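Local coordinates for periplasmic binding protein (Sulfurospirillum deleyianum, PDB 4PAG), which probably captures a solute in the periplasm for an ABC transporter, as a member of the iron-siderophore and vitamin B12 binding protein family, at residues Y24-P29 against I93-T98; V45-T50 against G73-N78; L117-D122 against R132-V137. One frame throughout, in Å; residues are numbered along the deposited sequence.

Contact 1 of 3, residues Y24-P29 against I93-T98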
loop_
_atom_site.group_PDB
_atom_site.type_symbol
_atom_site.label_atom_id
_atom_site.label_comp_id
_atom_site.label_asym_id
_atom_site.label_seq_id
_atom_site.Cartn_x
_atom_site.Cartn_y
_atom_site.Cartn_z
ATOM N N TYR A 24 -0.529 4.860 -17.953
ATOM C CA TYR A 24 -0.199 5.755 -16.855
ATOM C C TYR A 24 -1.137 5.456 -15.692
ATOM O O TYR A 24 -2.342 5.306 -15.884
ATOM C CB TYR A 24 -0.326 7.208 -17.320
ATOM C CG TYR A 24 -0.267 8.253 -16.230
ATOM C CD1 TYR A 24 0.918 8.534 -15.560
ATOM C CD2 TYR A 24 -1.405 8.978 -15.878
ATOM C CE1 TYR A 24 0.963 9.498 -14.556
ATOM C CE2 TYR A 24 -1.366 9.942 -14.887
ATOM C CZ TYR A 24 -0.178 10.202 -14.226
ATOM O OH TYR A 24 -0.150 11.171 -13.234
ATOM N N GLY A 25 -0.566 5.337 -14.499
ATOM C CA GLY A 25 -1.343 5.189 -13.277
ATOM C C GLY A 25 -1.457 6.530 -12.585
ATOM O O GLY A 25 -0.491 7.281 -12.533
ATOM N N SER A 26 -2.636 6.815 -12.041
ATOM C CA SER A 26 -2.950 8.139 -11.493
ATOM C C SER A 26 -2.252 8.460 -10.162
ATOM O O SER A 26 -2.174 9.624 -9.763
ATOM C CB SER A 26 -4.465 8.269 -11.316
ATOM O OG SER A 26 -4.916 7.526 -10.190
ATOM N N ALA A 27 -1.766 7.429 -9.476
ATOM C CA ALA A 27 -1.168 7.580 -8.159
ATOM C C ALA A 27 -0.312 6.350 -7.830
ATOM O O ALA A 27 -0.463 5.312 -8.465
ATOM C CB ALA A 27 -2.258 7.755 -7.119
ATOM N N PRO A 28 0.577 6.456 -6.827
ATOM C CA PRO A 28 1.479 5.339 -6.550
ATOM C C PRO A 28 0.815 3.967 -6.307
ATOM O O PRO A 28 1.352 2.964 -6.767
ATOM C CB PRO A 28 2.263 5.824 -5.323
ATOM C CG PRO A 28 2.284 7.304 -5.473
ATOM C CD PRO A 28 0.918 7.637 -6.010
ATOM N N PRO A 29 -0.347 3.911 -5.615
ATOM C CA PRO A 29 -0.982 2.588 -5.487
ATOM C C PRO A 29 -1.189 1.905 -6.848
ATOM O O PRO A 29 -1.039 0.679 -6.974
ATOM C CB PRO A 29 -2.347 2.912 -4.858
ATOM C CG PRO A 29 -2.170 4.229 -4.193
ATOM C CD PRO A 29 -1.173 4.975 -5.023
ATOM N N ILE A 93 -5.427 5.620 -19.015
ATOM C CA ILE A 93 -5.026 6.025 -17.669
ATOM C C ILE A 93 -5.846 5.196 -16.681
ATOM O O ILE A 93 -7.053 5.058 -16.835
ATOM C CB ILE A 93 -5.286 7.527 -17.425
ATOM C CG1 ILE A 93 -4.436 8.371 -18.380
ATOM C CG2 ILE A 93 -4.992 7.904 -15.972
ATOM C CD1 ILE A 93 -4.765 9.847 -18.353
ATOM N N ILE A 94 -5.176 4.623 -15.692
ATOM C CA ILE A 94 -5.832 3.870 -14.650
ATOM C C ILE A 94 -5.818 4.731 -13.394
ATOM O O ILE A 94 -4.757 5.178 -12.966
ATOM C CB ILE A 94 -5.107 2.541 -14.362
ATOM C CG1 ILE A 94 -4.886 1.726 -15.647
ATOM C CG2 ILE A 94 -5.888 1.733 -13.345
ATOM C CD1 ILE A 94 -6.150 1.311 -16.370
ATOM N N THR A 95 -6.989 4.967 -12.811
ATOM C CA THR A 95 -7.092 5.814 -11.628
ATOM C C THR A 95 -7.527 5.070 -10.369
ATOM O O THR A 95 -8.026 3.940 -10.419
ATOM C CB THR A 95 -8.036 7.012 -11.853
ATOM O OG1 THR A 95 -9.401 6.588 -11.799
ATOM C CG2 THR A 95 -7.765 7.668 -13.185
ATOM N N TRP A 96 -7.323 5.745 -9.242
ATOM C CA TRP A 96 -7.674 5.246 -7.916
ATOM C C TRP A 96 -9.117 5.663 -7.587
ATOM O O TRP A 96 -9.413 6.844 -7.473
ATOM C CB TRP A 96 -6.651 5.828 -6.937
ATOM C CG TRP A 96 -6.740 5.448 -5.501
ATOM C CD1 TRP A 96 -7.594 4.563 -4.914
ATOM C CD2 TRP A 96 -5.885 5.932 -4.466
ATOM N NE1 TRP A 96 -7.337 4.490 -3.564
ATOM C CE2 TRP A 96 -6.294 5.326 -3.265
ATOM C CE3 TRP A 96 -4.831 6.851 -4.434
ATOM C CZ2 TRP A 96 -5.671 5.590 -2.045
ATOM C CZ3 TRP A 96 -4.208 7.111 -3.223
ATOM C CH2 TRP A 96 -4.637 6.487 -2.044
ATOM N N ASP A 97 -10.011 4.680 -7.482
ATOM C CA ASP A 97 -11.434 4.924 -7.219
ATOM C C ASP A 97 -11.669 5.042 -5.718
ATOM O O ASP A 97 -11.953 4.043 -5.052
ATOM C CB ASP A 97 -12.283 3.778 -7.800
ATOM C CG ASP A 97 -13.779 3.952 -7.561
ATOM O OD1 ASP A 97 -14.204 4.977 -6.989
ATOM O OD2 ASP A 97 -14.537 3.041 -7.965
ATOM N N THR A 98 -11.551 6.255 -5.187
ATOM C CA THR A 98 -11.788 6.494 -3.757
ATOM C C THR A 98 -12.450 7.874 -3.601
ATOM O O THR A 98 -12.094 8.815 -4.331
ATOM C CB THR A 98 -10.473 6.339 -2.947
ATOM O OG1 THR A 98 -10.749 6.288 -1.535
ATOM C CG2 THR A 98 -9.489 7.460 -3.250
#
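Ile94 is gripped by the strand end of 24-29 through both of its backbone polar atoms. Its N donates to Tyr24 O at 2.9 Å, with 165° at the hydrogen. Its O accepts from Ser26 N at 2.8 Å, and this bond is more bent. Ile93 CA and Gly25 CA add CA-H...O contacts to Tyr24 O and Ile94 O. The pairing is parallel, Tyr24 beside Ile93 and Gly25 beside Ile94. Past the strand end, Ser26 OG takes over. With chi1 at 75°, it sits between its own backbone N and carbonyl carbon and accepts from Trp96 N at 3.1 Å, at a bent angle of 136°.

Tyr24 and Ile93 point the same way from the sheet, with Tyr24 CD2 3.7 Å from Ile93 CG2. Ile93 CG1 lies at the edge of the ring, in its plane. The ring's hydroxyl bonds to Gly72 O. Farther along, Pro29 CG stands over one face of the Trp96 indole, 3.8 Å from the centroid of the six-membered ring, a CH-pi contact. Thr98 CG2 lies against the opposite face, and Trp96 NE1 is hydrogen-bonded to Asp122 OD1. Ala27 CB touches Trp96 CE3 at 3.8 Å.

Where the two strands run parallel, Ile94 N and O are both paired within the buried sheet. Where they part, a serine hydroxyl satisfies the Trp96 amide and apolar packing against the indole continues the contact.

Contact 2 of 3, residues V45-T50 against G73-N78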
loop_
_atom_site.group_PDB
_atom_site.type_symbol
_atom_site.label_atom_id
_atom_site.label_comp_id
_atom_site.label_asym_id
_atom_site.label_seq_id
_atom_site.Cartn_x
_atom_site.Cartn_y
_atom_site.Cartn_z
ATOM N N VAL A 45 6.243 7.731 -13.529
ATOM C CA VAL A 45 5.834 7.466 -12.155
ATOM C C VAL A 45 5.178 8.740 -11.590
ATOM O O VAL A 45 5.191 9.800 -12.236
ATOM C CB VAL A 45 7.022 7.003 -11.269
ATOM C CG1 VAL A 45 7.530 5.644 -11.728
ATOM C CG2 VAL A 45 8.159 8.016 -11.270
ATOM N N ASN A 46 4.596 8.632 -10.398
ATOM C CA ASN A 46 3.872 9.747 -9.788
ATOM C C ASN A 46 4.750 10.553 -8.838
ATOM O O ASN A 46 4.600 11.769 -8.736
ATOM C CB ASN A 46 2.641 9.235 -9.035
ATOM C CG ASN A 46 1.789 8.323 -9.879
ATOM O OD1 ASN A 46 1.792 7.108 -9.686
ATOM N ND2 ASN A 46 1.089 8.895 -10.855
ATOM N N SER A 47 5.643 9.852 -8.142
ATOM C CA SER A 47 6.555 10.417 -7.151
ATOM C C SER A 47 7.965 9.872 -7.406
ATOM O O SER A 47 8.125 8.889 -8.134
ATOM C CB SER A 47 6.125 9.990 -5.743
ATOM O OG SER A 47 4.826 10.445 -5.431
ATOM N N PRO A 48 8.987 10.489 -6.796
ATOM C CA PRO A 48 10.344 9.941 -6.893
ATOM C C PRO A 48 10.374 8.482 -6.470
ATOM O O PRO A 48 9.762 8.118 -5.461
ATOM C CB PRO A 48 11.148 10.798 -5.907
ATOM C CG PRO A 48 10.381 12.061 -5.769
ATOM C CD PRO A 48 8.940 11.737 -6.009
ATOM N N GLN A 49 11.082 7.655 -7.230
ATOM C CA GLN A 49 11.079 6.207 -7.012
ATOM C C GLN A 49 11.651 5.811 -5.644
ATOM O O GLN A 49 11.224 4.819 -5.048
ATOM C CB GLN A 49 11.858 5.507 -8.122
ATOM C CG GLN A 49 11.151 5.510 -9.466
ATOM C CD GLN A 49 11.465 6.720 -10.326
ATOM O OE1 GLN A 49 11.691 7.836 -9.825
ATOM N NE2 GLN A 49 11.464 6.510 -11.642
ATOM N N THR A 50 12.622 6.583 -5.163
ATOM C CA THR A 50 13.135 6.426 -3.812
ATOM C C THR A 50 12.774 7.681 -3.054
ATOM O O THR A 50 13.073 8.792 -3.494
ATOM C CB THR A 50 14.660 6.260 -3.778
ATOM O OG1 THR A 50 15.272 7.400 -4.386
ATOM C CG2 THR A 50 15.068 5.032 -4.524
ATOM N N GLY A 73 0.565 13.178 -9.984
ATOM C CA GLY A 73 -0.597 12.328 -9.803
ATOM C C GLY A 73 -1.623 12.947 -8.881
ATOM O O GLY A 73 -1.399 14.029 -8.316
ATOM N N TRP A 74 -2.750 12.251 -8.736
ATOM C CA TRP A 74 -3.841 12.679 -7.874
ATOM C C TRP A 74 -3.764 11.892 -6.577
ATOM O O TRP A 74 -4.291 10.780 -6.489
ATOM C CB TRP A 74 -5.187 12.416 -8.544
ATOM C CG TRP A 74 -5.470 13.223 -9.778
ATOM C CD1 TRP A 74 -6.108 14.427 -9.837
ATOM C CD2 TRP A 74 -5.166 12.864 -11.128
ATOM N NE1 TRP A 74 -6.219 14.843 -11.146
ATOM C CE2 TRP A 74 -5.646 13.902 -11.958
ATOM C CE3 TRP A 74 -4.528 11.772 -11.719
ATOM C CZ2 TRP A 74 -5.505 13.878 -13.352
ATOM C CZ3 TRP A 74 -4.389 11.747 -13.107
ATOM C CH2 TRP A 74 -4.878 12.796 -13.907
ATOM N N HIS A 75 -3.086 12.462 -5.585
ATOM C CA HIS A 75 -2.922 11.837 -4.269
ATOM C C HIS A 75 -2.261 12.837 -3.311
ATOM O O HIS A 75 -1.784 13.898 -3.732
ATOM C CB HIS A 75 -2.099 10.538 -4.364
ATOM C CG HIS A 75 -0.764 10.730 -4.994
ATOM N ND1 HIS A 75 0.414 10.651 -4.285
ATOM C CD2 HIS A 75 -0.421 11.046 -6.265
ATOM C CE1 HIS A 75 1.427 10.891 -5.097
ATOM N NE2 HIS A 75 0.946 11.140 -6.303
ATOM N N GLY A 76 -2.238 12.498 -2.025
ATOM C CA GLY A 76 -1.768 13.412 -0.981
ATOM C C GLY A 76 -0.411 14.043 -1.256
ATOM O O GLY A 76 0.551 13.346 -1.606
ATOM N N ASN A 77 -0.341 15.367 -1.108
ATOM C CA ASN A 77 0.903 16.121 -1.290
ATOM C C ASN A 77 1.463 16.041 -2.717
ATOM O O ASN A 77 2.680 16.123 -2.926
ATOM C CB ASN A 77 1.958 15.663 -0.273
ATOM C CG ASN A 77 1.469 15.768 1.156
ATOM O OD1 ASN A 77 1.251 14.757 1.826
ATOM N ND2 ASN A 77 1.278 16.995 1.626
ATOM N N ASN A 78 0.571 15.882 -3.693
ATOM C CA ASN A 78 0.964 15.877 -5.100
ATOM C C ASN A 78 -0.169 16.387 -5.999
ATOM O O ASN A 78 -1.327 16.480 -5.581
ATOM C CB ASN A 78 1.406 14.465 -5.519
ATOM C CG ASN A 78 2.571 14.469 -6.502
ATOM O OD1 ASN A 78 3.006 15.513 -6.976
ATOM N ND2 ASN A 78 3.085 13.289 -6.802
#
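Asn78 and Asn46 make the hydrogen bond of this contact: Asn78 ND2 donates to the backbone Asn46 O at 2.9 Å. The acceptor lies close to the plane of the Asn78 amide. At the acceptor, the donor stands about 50° out of the carbonyl plane of Asn46, not on a lone pair, and the angle at the hydrogen is only 135°. The side-chain amide of Asn46 has hydrogen bonds outside the two segments, OD1 to Ser31 OG and ND2 to Gly25 O and Gly72 O.

The other close approaches are mostly packing round the His75 ring. His75 has its ring between its backbone N and carbonyl carbon, chi1 56°, which turns the imidazole toward 45-50. Ser47 OG meets the ring edge at His75 CE1, 3.4 Å away. Asn46 CB approaches His75 NE2 at 3.7 Å, and Asn78 CB lies over the rim of one ring face. Asn46 ND2 passes 4.0 Å from Gly73 CA.

A type II turn runs from His75 to Asn78. An alanine in place of Asn78 would probably leave Asn46 O without this donor and the turn less firmly tied to 45-50.

Buried Asn46 thus gets a donor for its O from a partly exposed asparagine, and a single bent bond ties the turn to 45-50.

Contact 3 of 3, residues L117-D122 against R132-V137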
loop_
_atom_site.group_PDB
_atom_site.type_symbol
_atom_site.label_atom_id
_atom_site.label_comp_id
_atom_site.label_asym_id
_atom_site.label_seq_id
_atom_site.Cartn_x
_atom_site.Cartn_y
_atom_site.Cartn_z
ATOM N N LEU A 117 -9.886 4.483 -16.775
ATOM C CA LEU A 117 -10.611 3.519 -15.962
ATOM C C LEU A 117 -10.258 3.790 -14.525
ATOM O O LEU A 117 -9.224 4.394 -14.246
ATOM C CB LEU A 117 -10.189 2.098 -16.315
ATOM C CG LEU A 117 -10.140 1.779 -17.812
ATOM C CD1 LEU A 117 -9.665 0.356 -18.046
ATOM C CD2 LEU A 117 -11.497 2.008 -18.451
ATOM N N LYS A 118 -11.101 3.337 -13.610
ATOM C CA LYS A 118 -10.794 3.454 -12.197
ATOM C C LYS A 118 -10.969 2.116 -11.502
ATOM O O LYS A 118 -11.823 1.313 -11.885
ATOM C CB LYS A 118 -11.638 4.552 -11.543
ATOM C CG LYS A 118 -13.138 4.315 -11.460
ATOM C CD LYS A 118 -13.781 5.572 -10.888
ATOM C CE LYS A 118 -15.157 5.329 -10.302
ATOM N NZ LYS A 118 -16.223 5.458 -11.320
ATOM N N VAL A 119 -10.146 1.883 -10.483
ATOM C CA VAL A 119 -10.180 0.630 -9.744
ATOM C C VAL A 119 -10.313 0.898 -8.248
ATOM O O VAL A 119 -9.711 1.832 -7.712
ATOM C CB VAL A 119 -8.938 -0.244 -10.038
ATOM C CG1 VAL A 119 -8.865 -0.564 -11.527
ATOM C CG2 VAL A 119 -7.654 0.433 -9.583
ATOM N N ASN A 120 -11.120 0.072 -7.594
ATOM C CA ASN A 120 -11.426 0.229 -6.185
ATOM C C ASN A 120 -10.547 -0.691 -5.339
ATOM O O ASN A 120 -10.793 -1.891 -5.257
ATOM C CB ASN A 120 -12.909 -0.059 -5.946
ATOM C CG ASN A 120 -13.350 0.295 -4.541
ATOM O OD1 ASN A 120 -12.531 0.456 -3.642
ATOM N ND2 ASN A 120 -14.648 0.417 -4.348
ATOM N N ILE A 121 -9.544 -0.115 -4.691
ATOM C CA ILE A 121 -8.546 -0.904 -3.957
ATOM C C ILE A 121 -8.524 -0.632 -2.455
ATOM O O ILE A 121 -7.614 -1.078 -1.754
ATOM C CB ILE A 121 -7.135 -0.650 -4.512
ATOM C CG1 ILE A 121 -6.855 0.854 -4.595
ATOM C CG2 ILE A 121 -7.002 -1.293 -5.878
ATOM C CD1 ILE A 121 -5.389 1.207 -4.652
ATOM N N ASP A 122 -9.515 0.089 -1.950
ATOM C CA ASP A 122 -9.500 0.472 -0.544
ATOM C C ASP A 122 -9.621 -0.743 0.380
ATOM O O ASP A 122 -8.886 -0.857 1.362
ATOM C CB ASP A 122 -10.575 1.513 -0.266
ATOM C CG ASP A 122 -10.191 2.904 -0.785
ATOM O OD1 ASP A 122 -9.042 3.116 -1.259
ATOM O OD2 ASP A 122 -11.045 3.795 -0.714
ATOM N N ARG A 132 -6.826 -9.200 -11.803
ATOM C CA ARG A 132 -7.398 -9.857 -12.986
ATOM C C ARG A 132 -7.932 -8.840 -14.018
ATOM O O ARG A 132 -7.722 -8.984 -15.224
ATOM C CB ARG A 132 -8.506 -10.828 -12.576
ATOM C CG ARG A 132 -7.987 -11.999 -11.762
ATOM C CD ARG A 132 -9.038 -13.065 -11.504
ATOM N NE ARG A 132 -8.524 -13.999 -10.506
ATOM C CZ ARG A 132 -8.891 -14.051 -9.227
ATOM N NH1 ARG A 132 -9.838 -13.249 -8.737
ATOM N NH2 ARG A 132 -8.316 -14.942 -8.431
ATOM N N TYR A 133 -8.620 -7.818 -13.528
ATOM C CA TYR A 133 -9.148 -6.745 -14.363
ATOM C C TYR A 133 -8.023 -6.056 -15.122
ATOM O O TYR A 133 -8.098 -5.899 -16.336
ATOM C CB TYR A 133 -9.898 -5.744 -13.490
ATOM C CG TYR A 133 -10.490 -4.564 -14.222
ATOM C CD1 TYR A 133 -11.668 -4.694 -14.944
ATOM C CD2 TYR A 133 -9.883 -3.307 -14.174
ATOM C CE1 TYR A 133 -12.223 -3.611 -15.603
ATOM C CE2 TYR A 133 -10.435 -2.217 -14.836
ATOM C CZ TYR A 133 -11.606 -2.377 -15.542
ATOM O OH TYR A 133 -12.179 -1.309 -16.203
ATOM N N LEU A 134 -6.968 -5.663 -14.412
ATOM C CA LEU A 134 -5.830 -5.010 -15.061
ATOM C C LEU A 134 -5.120 -5.920 -16.068
ATOM O O LEU A 134 -4.630 -5.444 -17.092
ATOM C CB LEU A 134 -4.850 -4.457 -14.022
ATOM C CG LEU A 134 -5.368 -3.250 -13.247
ATOM C CD1 LEU A 134 -4.295 -2.727 -12.308
ATOM C CD2 LEU A 134 -5.833 -2.144 -14.187
ATOM N N GLY A 135 -5.088 -7.222 -15.792
ATOM C CA GLY A 135 -4.596 -8.207 -16.756
ATOM C C GLY A 135 -5.354 -8.194 -18.076
ATOM O O GLY A 135 -4.738 -8.282 -19.142
ATOM N N ARG A 136 -6.679 -8.084 -18.013
ATOM C CA ARG A 136 -7.504 -8.002 -19.226
ATOM C C ARG A 136 -7.214 -6.701 -19.968
ATOM O O ARG A 136 -7.015 -6.709 -21.177
ATOM C CB ARG A 136 -8.999 -8.102 -18.895
ATOM C CG ARG A 136 -9.434 -9.474 -18.396
ATOM C CD ARG A 136 -10.879 -9.495 -17.908
ATOM N NE ARG A 136 -11.022 -10.375 -16.751
ATOM C CZ ARG A 136 -11.419 -9.981 -15.546
ATOM N NH1 ARG A 136 -11.756 -8.721 -15.329
ATOM N NH2 ARG A 136 -11.505 -10.861 -14.562
ATOM N N VAL A 137 -7.175 -5.592 -19.233
ATOM C CA VAL A 137 -6.846 -4.283 -19.813
ATOM C C VAL A 137 -5.507 -4.307 -20.560
ATOM O O VAL A 137 -5.431 -3.935 -21.738
ATOM C CB VAL A 137 -6.829 -3.168 -18.736
ATOM C CG1 VAL A 137 -6.324 -1.855 -19.318
ATOM C CG2 VAL A 137 -8.218 -2.975 -18.142
#
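Tyr133 turns its ring toward Leu117 and Val119 because CG stands anti to the backbone N, with chi1 at 179°. On the strand, Leu117 places CG anti to its carbonyl carbon, chi1 -47°, and extends CD1 toward the helix. The two side chains cross at a slant. Leu117 CD1 comes to 3.5 Å from Tyr133 OH and 4.2 Å from Tyr133 CZ.

The same methyl also meets the next turn of the helix. Leu117 CD1 and Val137 CG2 approach tip to tip at 3.6 Å. Val137 CG2 in turn lies over one face of the Tyr133 ring, offset toward its rim. One leucine methyl therefore contacts both residues, which are four apart on the helix.

Val119 uses one branch. Its CG1 lies 3.9 Å from Tyr133 CD2 and 4.3 Å from Leu134 CD2. Leu134 also packs on Ile94 of the middle strand and on Met33 and Ile37 of helix 28-37, so the apolar layer extends beyond this pair.

The contact across the two segments is wholly apolar apart from the tyrosine oxygen. Strand 117-119 and helix 132-137 run nearly antiparallel, at 159°, with their axes 10.7 Å apart. Helix 127-138 follows strand 116-119 in the chain, turns back and packs along the sheet. This is the layering of an alpha/beta lobe built on a parallel sheet, as expected of a periplasmic binding protein.

Contacts 1 and 3 share one parallel sheet and are both buried. Contact 1 pairs its edge strand 23-25 with the middle strand 92-96. Contact 3 packs a helix onto the other edge strand, 116-119. A probable hydrogen bond, Thr95 N to Leu117 O, joins the two through the sheet, and Thr98 and Asp122 join them beyond the strand ends. Contact 2 is only partly buried and links two loops. It is nested in the chain between the segments of contact 1 and meets 24-29 through Asn46 and Trp74. Chemistry follows place: backbone bonds, a serine hydroxyl and indole packing in contact 1, apolar side chains between sheet and helix, a side-chain amide between loops. Contacts 2 and 3 do not touch.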